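Local coordinates for TouB protein (Pseudomonas stutzeri, PDB 2INC) that probably serves as a small ubiquitin-like subunit of the toluene/o-xylene monooxygenase hydroxylase, a complex assigned to aromatic-ring oxidation, at residues M5-R10 against T76-F81; D23-V28 against R62-S67. All coordinates share one frame; numbering follows the deposited sequence.

Contact 1: residues M5-R10 against T76-F81; sequences MSNFER and TLDIIF
Met5 to Phe8 and Thr76 to Ile79 pair as parallel strands whose axes approach to 4.7 Å at 30°, with Met5 opposite Thr76 and Phe8 opposite Ile79. This is the central first-and-last-strand pairing of a ubiquitin-like beta-grasp fold. The backbone bonds alternate between the strands, from Leu77 N to Met5 O, Asn7 N to Leu77 O, Ile79 N to Asn7 O and Glu9 N to Ile79 O. On one face, Ser6, Phe8, Leu77 and Ile79 turn their side chains toward the hydrophobic core, where Ala29 and Cys32 of helix 25-33 pack on Ile79. Phe8 CE1 meets Ile79 CG2 at 3.6 Å, and the two side chains cross at about a right angle. Phe81 CZ comes to the Phe8 edge near its plane, 3.8 Å from CE2, with the ring planes at 80°. The other face bears Met5, Asn7, Thr76 and Asp78. There the Asn7 amide and Asp78 carboxylate lie side by side, their planes clearly turned against each other. Asp78 OD2 forms a salt bridge with Arg52, while Asn7 ND2 and Thr76 OG1 bond to the chain of another protein, so this face takes part in assembly. Beyond the last bridge a side chain replaces the backbone acceptor: Glu9, CG anti to its N (chi1 178°) and extended beyond, carries OE1 to 2.6 Å from Phe81 N, and the same oxygen sits at the Phe81 ring edge, 3.3 Å from CD2.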
ATOM      1  N   MET C   5      37.069  25.988 -33.034  1.00 37.69           N
ATOM      2  CA  MET C   5      36.818  24.701 -32.352  1.00 37.81           C
ATOM      3  C   MET C   5      38.009  23.757 -32.559  1.00 38.51           C
ATOM      4  O   MET C   5      38.374  23.396 -33.691  1.00 38.70           O
ATOM      5  CB  MET C   5      35.511  24.011 -32.875  1.00 36.46           C
ATOM      6  CG  MET C   5      34.219  24.883 -32.762  1.00 35.00           C
ATOM      7  SD  MET C   5      33.937  25.511 -31.103  1.00 42.82           S
ATOM      8  CE  MET C   5      32.274  26.186 -31.252  1.00 41.10           C
ATOM      9  N   SER C   6      38.585  23.334 -31.453  1.00 39.30           N
ATOM     10  CA  SER C   6      39.816  22.568 -31.452  1.00 38.23           C
ATOM     11  C   SER C   6      39.499  21.116 -31.279  1.00 38.52           C
ATOM     12  O   SER C   6      38.944  20.757 -30.256  1.00 36.92           O
ATOM     13  CB  SER C   6      40.640  23.035 -30.241  1.00 39.19           C
ATOM     14  OG  SER C   6      41.718  22.143 -29.991  1.00 37.15           O
ATOM     15  N   ASN C   7      39.854  20.299 -32.272  1.00 37.52           N
ATOM     16  CA  ASN C   7      39.768  18.859 -32.233  1.00 39.23           C
ATOM     17  C   ASN C   7      41.230  18.343 -32.081  1.00 41.14           C
ATOM     18  O   ASN C   7      41.952  18.143 -33.070  1.00 41.78           O
ATOM     19  CB  ASN C   7      39.170  18.352 -33.566  1.00 37.92           C
ATOM     20  CG  ASN C   7      38.845  16.873 -33.546  1.00 39.34           C
ATOM     21  OD1 ASN C   7      38.674  16.269 -32.482  1.00 41.07           O
ATOM     22  ND2 ASN C   7      38.734  16.280 -34.723  1.00 39.74           N
ATOM     23  N   PHE C   8      41.654  18.154 -30.837  1.00 43.05           N
ATOM     24  CA  PHE C   8      43.049  17.895 -30.533  1.00 44.01           C
ATOM     25  C   PHE C   8      43.364  16.405 -30.657  1.00 45.85           C
ATOM     26  O   PHE C   8      42.563  15.557 -30.197  1.00 44.81           O
ATOM     27  CB  PHE C   8      43.378  18.418 -29.140  1.00 44.24           C
ATOM     28  CG  PHE C   8      44.846  18.693 -28.951  1.00 45.97           C
ATOM     29  CD1 PHE C   8      45.347  19.989 -29.117  1.00 48.57           C
ATOM     30  CD2 PHE C   8      45.732  17.667 -28.637  1.00 47.66           C
ATOM     31  CE1 PHE C   8      46.717  20.266 -28.948  1.00 47.54           C
ATOM     32  CE2 PHE C   8      47.106  17.938 -28.487  1.00 48.10           C
ATOM     33  CZ  PHE C   8      47.584  19.232 -28.658  1.00 46.32           C
ATOM     34  N   GLU C   9      44.501  16.061 -31.290  1.00 44.75           N
ATOM     35  CA  GLU C   9      44.763  14.651 -31.577  1.00 46.00           C
ATOM     36  C   GLU C   9      44.830  13.884 -30.280  1.00 44.90           C
ATOM     37  O   GLU C   9      45.409  14.370 -29.287  1.00 44.14           O
ATOM     38  CB  GLU C   9      46.054  14.448 -32.369  1.00 46.54           C
ATOM     39  CG  GLU C   9      46.370  12.991 -32.636  1.00 49.82           C
ATOM     40  CD  GLU C   9      47.539  12.815 -33.622  1.00 49.83           C
ATOM     41  OE1 GLU C   9      48.165  13.823 -34.031  1.00 53.35           O
ATOM     42  OE2 GLU C   9      47.828  11.657 -33.973  1.00 54.90           O
ATOM     43  N   ARG C  10      44.165  12.726 -30.284  1.00 44.11           N
ATOM     44  CA  ARG C  10      44.098  11.816 -29.117  1.00 43.88           C
ATOM     45  C   ARG C  10      43.211  12.261 -27.945  1.00 43.42           C
ATOM     46  O   ARG C  10      43.033  11.489 -26.992  1.00 43.00           O
ATOM     47  CB  ARG C  10      45.509  11.507 -28.602  1.00 44.32           C
ATOM     48  CG  ARG C  10      46.393  10.890 -29.668  1.00 47.39           C
ATOM     49  CD  ARG C  10      47.775  10.721 -29.108  1.00 54.69           C
ATOM     50  NE  ARG C  10      47.731   9.640 -28.140  1.00 58.27           N
ATOM     51  CZ  ARG C  10      47.876   8.358 -28.457  1.00 61.55           C
ATOM     52  NH1 ARG C  10      48.134   8.004 -29.728  1.00 62.52           N
ATOM     53  NH2 ARG C  10      47.777   7.440 -27.500  1.00 60.75           N
ATOM     54  N   THR C  76      36.104  24.269 -37.322  1.00 42.00           N
ATOM     55  CA  THR C  76      36.804  23.228 -36.578  1.00 40.95           C
ATOM     56  C   THR C  76      38.159  22.953 -37.213  1.00 41.12           C
ATOM     57  O   THR C  76      38.267  22.711 -38.428  1.00 40.07           O
ATOM     58  CB  THR C  76      35.948  21.916 -36.468  1.00 41.44           C
ATOM     59  OG1 THR C  76      34.712  22.265 -35.807  1.00 38.97           O
ATOM     60  CG2 THR C  76      36.647  20.824 -35.657  1.00 39.81           C
ATOM     61  N   LEU C  77      39.150  22.890 -36.339  1.00 41.73           N
ATOM     62  CA  LEU C  77      40.552  22.639 -36.717  1.00 41.42           C
ATOM     63  C   LEU C  77      41.098  21.431 -35.979  1.00 41.83           C
ATOM     64  O   LEU C  77      40.997  21.356 -34.743  1.00 42.54           O
ATOM     65  CB  LEU C  77      41.391  23.873 -36.349  1.00 41.30           C
ATOM     66  CG  LEU C  77      41.004  25.194 -36.985  1.00 41.36           C
ATOM     67  CD1 LEU C  77      41.872  26.326 -36.421  1.00 46.48           C
ATOM     68  CD2 LEU C  77      41.051  25.124 -38.510  1.00 37.65           C
ATOM     69  N   ASP C  78      41.677  20.481 -36.717  1.00 42.57           N
ATOM     70  CA  ASP C  78      42.425  19.373 -36.106  1.00 43.29           C
ATOM     71  C   ASP C  78      43.806  19.867 -35.661  1.00 44.20           C
ATOM     72  O   ASP C  78      44.433  20.653 -36.377  1.00 44.29           O
ATOM     73  CB  ASP C  78      42.600  18.245 -37.113  1.00 43.95           C
ATOM     74  CG  ASP C  78      41.296  17.681 -37.573  1.00 48.22           C
ATOM     75  OD1 ASP C  78      40.325  17.712 -36.746  1.00 47.55           O
ATOM     76  OD2 ASP C  78      41.244  17.219 -38.746  1.00 49.31           O
ATOM     77  N   ILE C  79      44.240  19.479 -34.472  1.00 44.09           N
ATOM     78  CA  ILE C  79      45.573  19.841 -34.011  1.00 45.32           C
ATOM     79  C   ILE C  79      46.254  18.506 -33.862  1.00 46.18           C
ATOM     80  O   ILE C  79      45.886  17.672 -32.995  1.00 44.94           O
ATOM     81  CB  ILE C  79      45.596  20.669 -32.701  1.00 45.44           C
ATOM     82  CG1 ILE C  79      44.692  21.890 -32.802  1.00 44.84           C
ATOM     83  CG2 ILE C  79      47.005  21.235 -32.439  1.00 46.14           C
ATOM     84  CD1 ILE C  79      43.267  21.543 -32.576  1.00 50.15           C
ATOM     85  N   ILE C  80      47.202  18.274 -34.767  1.00 47.03           N
ATOM     86  CA  ILE C  80      47.836  16.964 -34.912  1.00 48.82           C
ATOM     87  C   ILE C  80      49.359  16.979 -34.610  1.00 49.99           C
ATOM     88  O   ILE C  80      50.032  17.998 -34.806  1.00 50.37           O
ATOM     89  CB  ILE C  80      47.536  16.363 -36.316  1.00 48.44           C
ATOM     90  CG1 ILE C  80      48.080  17.285 -37.395  1.00 49.25           C
ATOM     91  CG2 ILE C  80      46.005  16.218 -36.508  1.00 47.74           C
ATOM     92  CD1 ILE C  80      47.865  16.804 -38.842  1.00 48.80           C
ATOM     93  N   PHE C  81      49.864  15.855 -34.094  1.00 51.42           N
ATOM     94  CA  PHE C  81      51.305  15.628 -33.866  1.00 52.14           C
ATOM     95  C   PHE C  81      51.987  15.237 -35.168  1.00 53.64           C
ATOM     96  O   PHE C  81      51.652  14.205 -35.790  1.00 51.58           O
ATOM     97  CB  PHE C  81      51.531  14.521 -32.837  1.00 51.91           C
ATOM     98  CG  PHE C  81      50.970  14.833 -31.499  1.00 51.63           C
ATOM     99  CD1 PHE C  81      51.686  15.590 -30.598  1.00 51.00           C
ATOM    100  CD2 PHE C  81      49.697  14.403 -31.155  1.00 52.90           C
ATOM    101  CE1 PHE C  81      51.169  15.911 -29.359  1.00 53.22           C
ATOM    102  CE2 PHE C  81      49.174  14.702 -29.923  1.00 54.27           C
ATOM    103  CZ  PHE C  81      49.904  15.467 -29.015  1.00 52.02           C
TER

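Contact 2: residues D23-V28 against R62-S67; sequences DTMDQV and RGMIVS
Asp26 and Arg62 cross with their carboxylate and guanidinium planes 64° apart, yet Asp26 OD1 lies near the guanidinium plane, at its edge. In this salt bridge Asp26 OD1 accepts Arg62 NE through its syn lone pair at 2.9 Å, with an N-H...O angle of 165°; the bonds from NE and NH2 to OD2 are weak. A bend at chi3 (61°) turns the otherwise extended Arg62 chain so that NE faces the carboxylate. The Met25 and Met64 side chains also meet obliquely, Met25 CE lying 3.5 Å from Met64 CG, and Ala69 touches both. Together these pairs fasten the first turn of helix 25-33, the helix of the beta-grasp fold, to the loop between strand 59-60 and strand 76-82. Backbone bonds bracket Thr24, the N-cap residue: Met25 N reaches Met64 O and Val66 N reaches Asp23 O, both at 2.8 Å. Thr24 N is itself held by Gln27 OE1, 2.9 Å away and in the carbonyl plane, through a nearly straight bond. On the core side Val28 and Val66 stand at about a right angle, and both side chains also touch Val19; their CG2 methyls meet at 3.6 Å.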
ATOM      1  N   ASP C  23      47.527  35.424 -34.679  1.00 49.70           N
ATOM      2  CA  ASP C  23      48.266  34.232 -34.329  1.00 49.28           C
ATOM      3  C   ASP C  23      48.739  33.509 -35.559  1.00 49.23           C
ATOM      4  O   ASP C  23      48.059  33.466 -36.586  1.00 48.83           O
ATOM      5  CB  ASP C  23      47.424  33.266 -33.469  1.00 49.40           C
ATOM      6  CG  ASP C  23      47.155  33.808 -32.082  1.00 52.33           C
ATOM      7  OD1 ASP C  23      47.901  34.717 -31.653  1.00 54.71           O
ATOM      8  OD2 ASP C  23      46.191  33.344 -31.408  1.00 54.07           O
ATOM      9  N   THR C  24      49.947  32.979 -35.452  1.00 49.04           N
ATOM     10  CA  THR C  24      50.457  31.975 -36.359  1.00 48.43           C
ATOM     11  C   THR C  24      49.802  30.607 -36.048  1.00 47.38           C
ATOM     12  O   THR C  24      49.348  30.385 -34.923  1.00 46.31           O
ATOM     13  CB  THR C  24      51.947  31.854 -36.056  1.00 49.52           C
ATOM     14  OG1 THR C  24      52.594  33.085 -36.444  1.00 52.00           O
ATOM     15  CG2 THR C  24      52.535  30.778 -36.834  1.00 50.10           C
ATOM     16  N   MET C  25      49.833  29.654 -36.986  1.00 46.46           N
ATOM     17  CA  MET C  25      49.375  28.306 -36.645  1.00 46.40           C
ATOM     18  C   MET C  25      50.067  27.717 -35.408  1.00 46.75           C
ATOM     19  O   MET C  25      49.401  27.090 -34.565  1.00 46.38           O
ATOM     20  CB  MET C  25      49.435  27.367 -37.841  1.00 47.25           C
ATOM     21  CG  MET C  25      48.516  27.876 -38.976  1.00 47.67           C
ATOM     22  SD  MET C  25      46.754  28.021 -38.473  1.00 51.63           S
ATOM     23  CE  MET C  25      46.237  29.463 -39.420  1.00 50.29           C
ATOM     24  N   ASP C  26      51.376  27.955 -35.278  1.00 45.87           N
ATOM     25  CA  ASP C  26      52.116  27.531 -34.108  1.00 46.50           C
ATOM     26  C   ASP C  26      51.492  28.085 -32.823  1.00 45.24           C
ATOM     27  O   ASP C  26      51.401  27.369 -31.803  1.00 45.27           O
ATOM     28  CB  ASP C  26      53.594  28.013 -34.199  1.00 47.66           C
ATOM     29  CG  ASP C  26      54.474  27.081 -35.025  1.00 50.88           C
ATOM     30  OD1 ASP C  26      54.033  25.968 -35.360  1.00 55.82           O
ATOM     31  OD2 ASP C  26      55.638  27.441 -35.328  1.00 56.81           O
ATOM     32  N   GLN C  27      51.101  29.358 -32.839  1.00 43.51           N
ATOM     33  CA  GLN C  27      50.551  29.972 -31.615  1.00 43.39           C
ATOM     34  C   GLN C  27      49.089  29.528 -31.366  1.00 43.83           C
ATOM     35  O   GLN C  27      48.623  29.517 -30.224  1.00 42.58           O
ATOM     36  CB  GLN C  27      50.616  31.489 -31.665  1.00 42.58           C
ATOM     37  CG  GLN C  27      52.059  31.984 -31.665  1.00 44.17           C
ATOM     38  CD  GLN C  27      52.205  33.390 -32.196  1.00 49.67           C
ATOM     39  OE1 GLN C  27      51.700  33.726 -33.283  1.00 50.28           O
ATOM     40  NE2 GLN C  27      52.923  34.230 -31.436  1.00 52.46           N
ATOM     41  N   VAL C  28      48.391  29.182 -32.449  1.00 43.82           N
ATOM     42  CA  VAL C  28      47.057  28.575 -32.318  1.00 44.43           C
ATOM     43  C   VAL C  28      47.173  27.223 -31.635  1.00 44.96           C
ATOM     44  O   VAL C  28      46.444  26.956 -30.680  1.00 45.64           O
ATOM     45  CB  VAL C  28      46.380  28.433 -33.683  1.00 44.05           C
ATOM     46  CG1 VAL C  28      45.161  27.546 -33.583  1.00 46.45           C
ATOM     47  CG2 VAL C  28      45.974  29.806 -34.195  1.00 44.56           C
ATOM     48  N   ARG C  62      53.202  26.218 -40.536  1.00 52.33           N
ATOM     49  CA  ARG C  62      53.396  26.653 -39.141  1.00 51.38           C
ATOM     50  C   ARG C  62      53.277  28.153 -38.969  1.00 51.41           C
ATOM     51  O   ARG C  62      52.747  28.615 -37.968  1.00 49.74           O
ATOM     52  CB  ARG C  62      54.733  26.144 -38.545  1.00 51.17           C
ATOM     53  CG  ARG C  62      54.826  24.625 -38.492  1.00 50.85           C
ATOM     54  CD  ARG C  62      56.143  24.137 -37.955  1.00 50.85           C
ATOM     55  NE  ARG C  62      56.337  24.620 -36.597  1.00 53.96           N
ATOM     56  CZ  ARG C  62      57.385  24.312 -35.827  1.00 54.92           C
ATOM     57  NH1 ARG C  62      58.327  23.526 -36.301  1.00 52.50           N
ATOM     58  NH2 ARG C  62      57.481  24.786 -34.581  1.00 54.17           N
ATOM     59  N   GLY C  63      53.747  28.917 -39.960  1.00 52.34           N
ATOM     60  CA  GLY C  63      53.914  30.376 -39.824  1.00 53.37           C
ATOM     61  C   GLY C  63      52.744  31.211 -40.323  1.00 54.70           C
ATOM     62  O   GLY C  63      52.623  32.408 -40.002  1.00 54.89           O
ATOM     63  N   MET C  64      51.878  30.555 -41.090  1.00 54.93           N
ATOM     64  CA  MET C  64      50.645  31.135 -41.613  1.00 55.46           C
ATOM     65  C   MET C  64      49.807  31.724 -40.484  1.00 54.57           C
ATOM     66  O   MET C  64      49.692  31.107 -39.401  1.00 55.18           O
ATOM     67  CB  MET C  64      49.916  30.031 -42.369  1.00 55.83           C
ATOM     68  CG  MET C  64      48.455  29.951 -42.099  1.00 60.83           C
ATOM     69  SD  MET C  64      47.464  30.166 -43.563  1.00 66.35           S
ATOM     70  CE  MET C  64      47.741  28.705 -44.560  1.00 65.27           C
ATOM     71  N   ILE C  65      49.260  32.921 -40.685  1.00 53.64           N
ATOM     72  CA  ILE C  65      48.490  33.552 -39.598  1.00 53.17           C
ATOM     73  C   ILE C  65      46.968  33.407 -39.817  1.00 53.19           C
ATOM     74  O   ILE C  65      46.499  33.230 -40.958  1.00 52.15           O
ATOM     75  CB  ILE C  65      48.908  35.050 -39.265  1.00 53.22           C
ATOM     76  CG1 ILE C  65      48.279  36.060 -40.218  1.00 52.24           C
ATOM     77  CG2 ILE C  65      50.447  35.207 -39.232  1.00 53.74           C
ATOM     78  CD1 ILE C  65      48.010  37.420 -39.588  1.00 53.90           C
ATOM     79  N   VAL C  66      46.227  33.453 -38.710  1.00 52.97           N
ATOM     80  CA  VAL C  66      44.783  33.139 -38.711  1.00 53.78           C
ATOM     81  C   VAL C  66      44.064  34.014 -39.736  1.00 54.39           C
ATOM     82  O   VAL C  66      43.284  33.501 -40.542  1.00 54.22           O
ATOM     83  CB  VAL C  66      44.141  33.359 -37.313  1.00 53.68           C
ATOM     84  CG1 VAL C  66      42.604  33.453 -37.427  1.00 52.92           C
ATOM     85  CG2 VAL C  66      44.546  32.253 -36.366  1.00 53.08           C
ATOM     86  N   SER C  67      44.381  35.320 -39.696  1.00 55.26           N
ATOM     87  CA  SER C  67      43.908  36.360 -40.635  1.00 55.84           C
ATOM     88  C   SER C  67      43.941  35.943 -42.105  1.00 55.76           C
ATOM     89  O   SER C  67      43.115  36.410 -42.910  1.00 55.68           O
ATOM     90  CB  SER C  67      44.798  37.592 -40.489  1.00 56.65           C
ATOM     91  OG  SER C  67      44.058  38.787 -40.596  1.00 59.18           O
TER

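Contact 2 is nested along the chain inside the loop closed by contact 1: strand 2-8 comes first, then the start of helix 25-33, the 62-67 loop and finally strand 76-82. Their centres lie 14 Å apart and their nearest atoms about 5 Å, without touching. Helix 25-33 links them, since its first turn belongs to contact 2 while Ala29, Cys32 and Ala33 further along pack on the sheet at contact 1. Strand 48-53 also borders both. One contact therefore joins the chain's two ends within the sheet, and the other ties the helix start to the loop leading into the last strand. Another protein chain touches contact 1 but not contact 2.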